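Local coordinates for glycerol uptake operon antiterminator regulatory protein (Listeria monocytogenes str. 4b, PDB 3KTS) that probably responds to glycerol 3-phosphate and regulates expression of the glycerol uptake operon by antitermination, and is built as a TIM barrel, at residues N65-D70 against I74-T79; E140-M145 against I151-G156. All blocks are in the same frame, centred on the assembly; numbering follows the deposited sequence.

Interaction 1: residues N65-D70 against I74-T79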
# COMPACT_ATOMS: atom_id res chain seq x y z
N ASN A 65 -1.20 -15.58 -3.63
CA ASN A 65 -1.00 -16.88 -4.29
C ASN A 65 -2.25 -17.76 -4.32
O ASN A 65 -2.90 -18.00 -3.29
CB ASN A 65 0.18 -17.61 -3.65
CG ASN A 65 1.50 -16.97 -3.98
OD1 ASN A 65 1.92 -16.93 -5.15
ND2 ASN A 65 2.18 -16.45 -2.96
N GLY A 66 -2.58 -18.22 -5.52
CA GLY A 66 -3.76 -19.04 -5.76
C GLY A 66 -4.97 -18.25 -6.23
O GLY A 66 -5.95 -18.84 -6.68
N LEU A 67 -4.88 -16.92 -6.12
CA LEU A 67 -5.98 -16.01 -6.47
C LEU A 67 -5.55 -15.01 -7.54
O LEU A 67 -4.50 -14.37 -7.43
CB LEU A 67 -6.44 -15.24 -5.23
CG LEU A 67 -7.78 -14.50 -5.25
CD1 LEU A 67 -8.97 -15.45 -5.12
CD2 LEU A 67 -7.82 -13.46 -4.14
N LYS A 68 -6.38 -14.86 -8.57
CA LYS A 68 -6.16 -13.86 -9.62
C LYS A 68 -6.40 -12.45 -9.07
O LYS A 68 -6.64 -12.27 -7.88
CB LYS A 68 -7.08 -14.10 -10.84
CG LYS A 68 -7.38 -15.56 -11.19
CD LYS A 68 -7.42 -15.76 -12.68
CE LYS A 68 -8.18 -17.02 -13.10
NZ LYS A 68 -9.62 -16.73 -13.41
N ASN A 69 -6.29 -11.44 -9.93
CA ASN A 69 -6.72 -10.09 -9.58
C ASN A 69 -7.91 -9.63 -10.44
O ASN A 69 -8.11 -8.43 -10.66
CB ASN A 69 -5.56 -9.08 -9.58
CG ASN A 69 -4.70 -9.15 -10.84
OD1 ASN A 69 -5.11 -9.66 -11.88
ND2 ASN A 69 -3.50 -8.61 -10.74
N ASP A 70 -8.68 -10.62 -10.90
CA ASP A 70 -10.01 -10.50 -11.51
C ASP A 70 -10.97 -9.65 -10.70
O ASP A 70 -10.78 -9.46 -9.50
CB ASP A 70 -10.66 -11.89 -11.55
CG ASP A 70 -10.53 -12.58 -12.89
OD1 ASP A 70 -11.07 -13.70 -13.01
OD2 ASP A 70 -9.90 -12.02 -13.81
N ILE A 74 -11.51 -9.63 -6.64
CA ILE A 74 -11.59 -8.41 -5.84
C ILE A 74 -12.87 -8.42 -5.03
O ILE A 74 -12.87 -8.05 -3.85
CB ILE A 74 -11.42 -7.14 -6.72
CG1 ILE A 74 -10.04 -7.13 -7.38
CG2 ILE A 74 -11.61 -5.86 -5.90
CD1 ILE A 74 -8.86 -7.50 -6.46
N ASP A 75 -13.96 -8.89 -5.66
CA ASP A 75 -15.23 -9.17 -4.98
C ASP A 75 -15.04 -10.03 -3.73
O ASP A 75 -15.56 -9.70 -2.68
CB ASP A 75 -16.21 -9.86 -5.95
CG ASP A 75 -16.86 -8.89 -6.91
OD1 ASP A 75 -17.16 -7.76 -6.48
OD2 ASP A 75 -17.07 -9.25 -8.10
N PHE A 76 -14.26 -11.10 -3.87
CA PHE A 76 -13.89 -12.01 -2.78
C PHE A 76 -13.15 -11.31 -1.65
O PHE A 76 -13.42 -11.55 -0.47
CB PHE A 76 -13.04 -13.14 -3.35
CG PHE A 76 -12.49 -14.10 -2.32
CD1 PHE A 76 -11.11 -14.18 -2.12
CD2 PHE A 76 -13.32 -14.93 -1.59
CE1 PHE A 76 -10.58 -15.06 -1.19
CE2 PHE A 76 -12.80 -15.82 -0.66
CZ PHE A 76 -11.43 -15.89 -0.47
N LEU A 77 -12.22 -10.42 -2.01
CA LEU A 77 -11.44 -9.68 -1.03
C LEU A 77 -12.29 -8.70 -0.26
O LEU A 77 -12.05 -8.49 0.93
CB LEU A 77 -10.29 -8.94 -1.71
CG LEU A 77 -9.20 -9.76 -2.40
CD1 LEU A 77 -8.11 -8.83 -2.89
CD2 LEU A 77 -8.63 -10.82 -1.47
N CYS A 78 -13.28 -8.13 -0.93
CA CYS A 78 -14.12 -7.09 -0.33
C CYS A 78 -15.30 -7.63 0.47
O CYS A 78 -15.67 -7.05 1.49
CB CYS A 78 -14.64 -6.16 -1.42
SG CYS A 78 -13.36 -5.22 -2.26
N THR A 79 -15.88 -8.73 0.00
CA THR A 79 -17.05 -9.32 0.65
C THR A 79 -16.70 -10.42 1.66
O THR A 79 -17.39 -10.56 2.67
CB THR A 79 -18.08 -9.88 -0.38
OG1 THR A 79 -17.47 -10.91 -1.17
CG2 THR A 79 -18.62 -8.78 -1.29
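L67 meets F76 and L77 through its two methyl branches, and these meetings make up the apolar part of the contact. Its CG stands anti to the backbone N (chi1 -165°), which carries the forked end of the side chain over to the helix. L67 CD1 and L67 CD2 both lie 3.9 Å from F76 CD1, with CD1 approaching the ring obliquely. The second branch has a further partner: L67 CD2 lies 3.8 Å from L77 CD2, the two leucines passing alongside one another in opposite directions. L67 thus touches one partly exposed and one buried residue of the helix, F76 and L77, and L77 also leans on A61.

The backbone link is short-range. I74 N donates to D70 O at 3.0 Å, an i to i+4 bond that starts the helical hydrogen bonding from the N-cap residue. D70 directly precedes helix 71-81, and its side chain makes no capping bond. In the TIM barrel this places the contact in the beta-alpha connection that leaves strand 56-60, passes the short strand 64-65 and enters the helix before strand 85-88. I74 CG1, set beside its own backbone N, lies against D70 O, the carbonyl that also accepts I74 N-H, with N69 O farther off at 4.0 Å. The same buried side chain also packs on A93 and K96 of helix 91-99 and on A61.

Two polar pairings stay inside a segment. K68 NZ and D70 OD1 form a salt bridge whose hydrogen bond, at 3.4 Å, is weak. Further along, D75 O accepts from both T79 N (2.9 Å) and T79 OG1 (2.7 Å), the hydroxyl coming from above the carbonyl plane. Other polar ends go outside: N69 ND2 hydrogen-bonds to OD2 of D62, and D75 OD1 to NE2 of H100.

Interaction 2: residues E140-M145 against I151-G156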
# COMPACT_ATOMS: atom_id res chain seq x y z
N GLU A 140 12.59 13.38 -5.76
CA GLU A 140 12.19 14.35 -6.77
C GLU A 140 11.09 13.85 -7.70
O GLU A 140 10.31 14.65 -8.22
CB GLU A 140 13.40 14.86 -7.55
CG GLU A 140 14.15 15.97 -6.81
CD GLU A 140 15.66 15.89 -6.98
OE1 GLU A 140 16.26 16.86 -7.51
OE2 GLU A 140 16.26 14.86 -6.58
N GLN A 141 11.00 12.53 -7.88
CA GLN A 141 9.91 11.93 -8.66
C GLN A 141 8.60 11.91 -7.88
O GLN A 141 7.53 12.03 -8.47
CB GLN A 141 10.25 10.52 -9.14
CG GLN A 141 11.15 10.44 -10.38
CD GLN A 141 10.72 11.37 -11.52
OE1 GLN A 141 9.59 11.29 -12.01
NE2 GLN A 141 11.63 12.23 -11.94
N VAL A 142 8.72 11.77 -6.56
CA VAL A 142 7.57 11.83 -5.65
C VAL A 142 7.04 13.26 -5.60
O VAL A 142 5.82 13.49 -5.57
CB VAL A 142 7.93 11.27 -4.25
CG1 VAL A 142 6.84 11.53 -3.23
CG2 VAL A 142 8.19 9.77 -4.35
N GLN A 143 7.96 14.22 -5.65
CA GLN A 143 7.64 15.64 -5.73
C GLN A 143 6.88 15.99 -7.01
O GLN A 143 5.80 16.59 -6.95
CB GLN A 143 8.91 16.49 -5.59
CG GLN A 143 8.66 17.98 -5.37
CD GLN A 143 9.83 18.69 -4.71
OE1 GLN A 143 10.99 18.47 -5.07
NE2 GLN A 143 9.53 19.55 -3.74
N LYS A 144 7.44 15.60 -8.16
CA LYS A 144 6.82 15.80 -9.48
C LYS A 144 5.41 15.22 -9.54
O LYS A 144 4.51 15.83 -10.11
CB LYS A 144 7.65 15.15 -10.59
CG LYS A 144 8.82 15.97 -11.13
CD LYS A 144 9.57 15.16 -12.20
CE LYS A 144 10.93 15.77 -12.54
NZ LYS A 144 10.81 16.86 -13.55
N MET A 145 5.23 14.04 -8.96
CA MET A 145 3.97 13.32 -9.06
C MET A 145 2.88 14.00 -8.22
O MET A 145 1.74 14.12 -8.66
CB MET A 145 4.14 11.87 -8.61
CG MET A 145 4.24 10.87 -9.76
SD MET A 145 2.71 9.96 -10.03
CE MET A 145 1.63 11.28 -10.58
N ILE A 151 -3.77 13.48 -5.96
CA ILE A 151 -4.03 12.42 -4.99
C ILE A 151 -2.84 12.20 -4.08
O ILE A 151 -1.69 12.39 -4.48
CB ILE A 151 -4.39 11.10 -5.69
CG1 ILE A 151 -5.68 11.24 -6.50
CG2 ILE A 151 -4.52 9.98 -4.67
CD1 ILE A 151 -5.63 10.58 -7.86
N PRO A 152 -3.11 11.81 -2.84
CA PRO A 152 -2.04 11.48 -1.88
C PRO A 152 -1.20 10.30 -2.36
O PRO A 152 -1.75 9.33 -2.89
CB PRO A 152 -2.82 11.10 -0.62
CG PRO A 152 -4.12 10.59 -1.13
CD PRO A 152 -4.44 11.41 -2.35
N VAL A 153 0.11 10.39 -2.16
CA VAL A 153 1.01 9.29 -2.53
C VAL A 153 1.79 8.72 -1.33
O VAL A 153 2.31 9.46 -0.50
CB VAL A 153 1.94 9.61 -3.77
CG1 VAL A 153 1.40 10.76 -4.60
CG2 VAL A 153 3.38 9.90 -3.37
N ILE A 154 1.83 7.39 -1.25
CA ILE A 154 2.73 6.68 -0.35
C ILE A 154 3.97 6.39 -1.18
O ILE A 154 3.87 6.22 -2.40
CB ILE A 154 2.13 5.32 0.12
CG1 ILE A 154 0.73 5.49 0.71
CG2 ILE A 154 3.05 4.61 1.14
CD1 ILE A 154 0.70 5.85 2.17
N ALA A 155 5.14 6.37 -0.55
CA ALA A 155 6.34 5.87 -1.22
C ALA A 155 6.83 4.62 -0.51
O ALA A 155 6.71 4.49 0.70
CB ALA A 155 7.41 6.92 -1.25
N GLY A 156 7.37 3.69 -1.29
CA GLY A 156 7.83 2.43 -0.76
C GLY A 156 8.94 1.86 -1.61
O GLY A 156 9.09 2.25 -2.76
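With CG1 of V142 anti to its backbone N (chi1 171°) and CG2 anti to its carbonyl carbon, the valine fork divides between V153 and A155, two residues of the facing strand. V142 CG1 lies 3.8 Å from V153 CG2, and the two side chains run at a slant to each other rather than meeting end on. The second methyl leans to the later residue: V142 CG2 is 4.3 Å from A155 CB, a looser approach. Closest passage of the backbones falls at the same place, with V142 CA 7.5 Å from A155 CA. All three residues are buried and the contact is wholly apolar.

The segments belong to the beta-alpha-beta unit formed by strand 130-134, helix 139-149 and strand 153-156, in which the helix packs on the outer face of the TIM barrel, against strands 130-134 and 153-156. Side-chain directions along the strand support this: V153 and A155 point toward the helix, whereas I154 between them points away and packs on F7 and on I174, A175 and T177. The backbone of strand 153-156 is held on both flanks, I154 bonding to I131 and L133 while V153 and A155 pair with I174 and A175.

V142 also rests on L133 and, in strand 173-178, on A173, so its methyls sit across three neighbouring strands. One helical turn on, M145 is likewise directed at the sheet, but it approaches segment 151-156 no nearer than 5.0 Å and instead packs on L133 and on Y116 and V120 of helix 113-126.

Interactions 1 and 2 lie on opposite sides of the chain's centre, their own centres about 27 Å apart and their nearest atoms about 17 Å apart, and they share no element. Interaction 2 is core: three buried aliphatic residues join a barrel helix to the strand that follows it. Interaction 1 is only partly buried and joins a helix to the loop that leads into it; here a backbone bond crosses the contact beside the apolar groups, while the ion pair only ties the loop to itself. It nonetheless buries more surface, 225 Å² against 144 Å². Of these two contacts, interaction 2 relies on methyl groups alone, while interaction 1 mixes both chemistries.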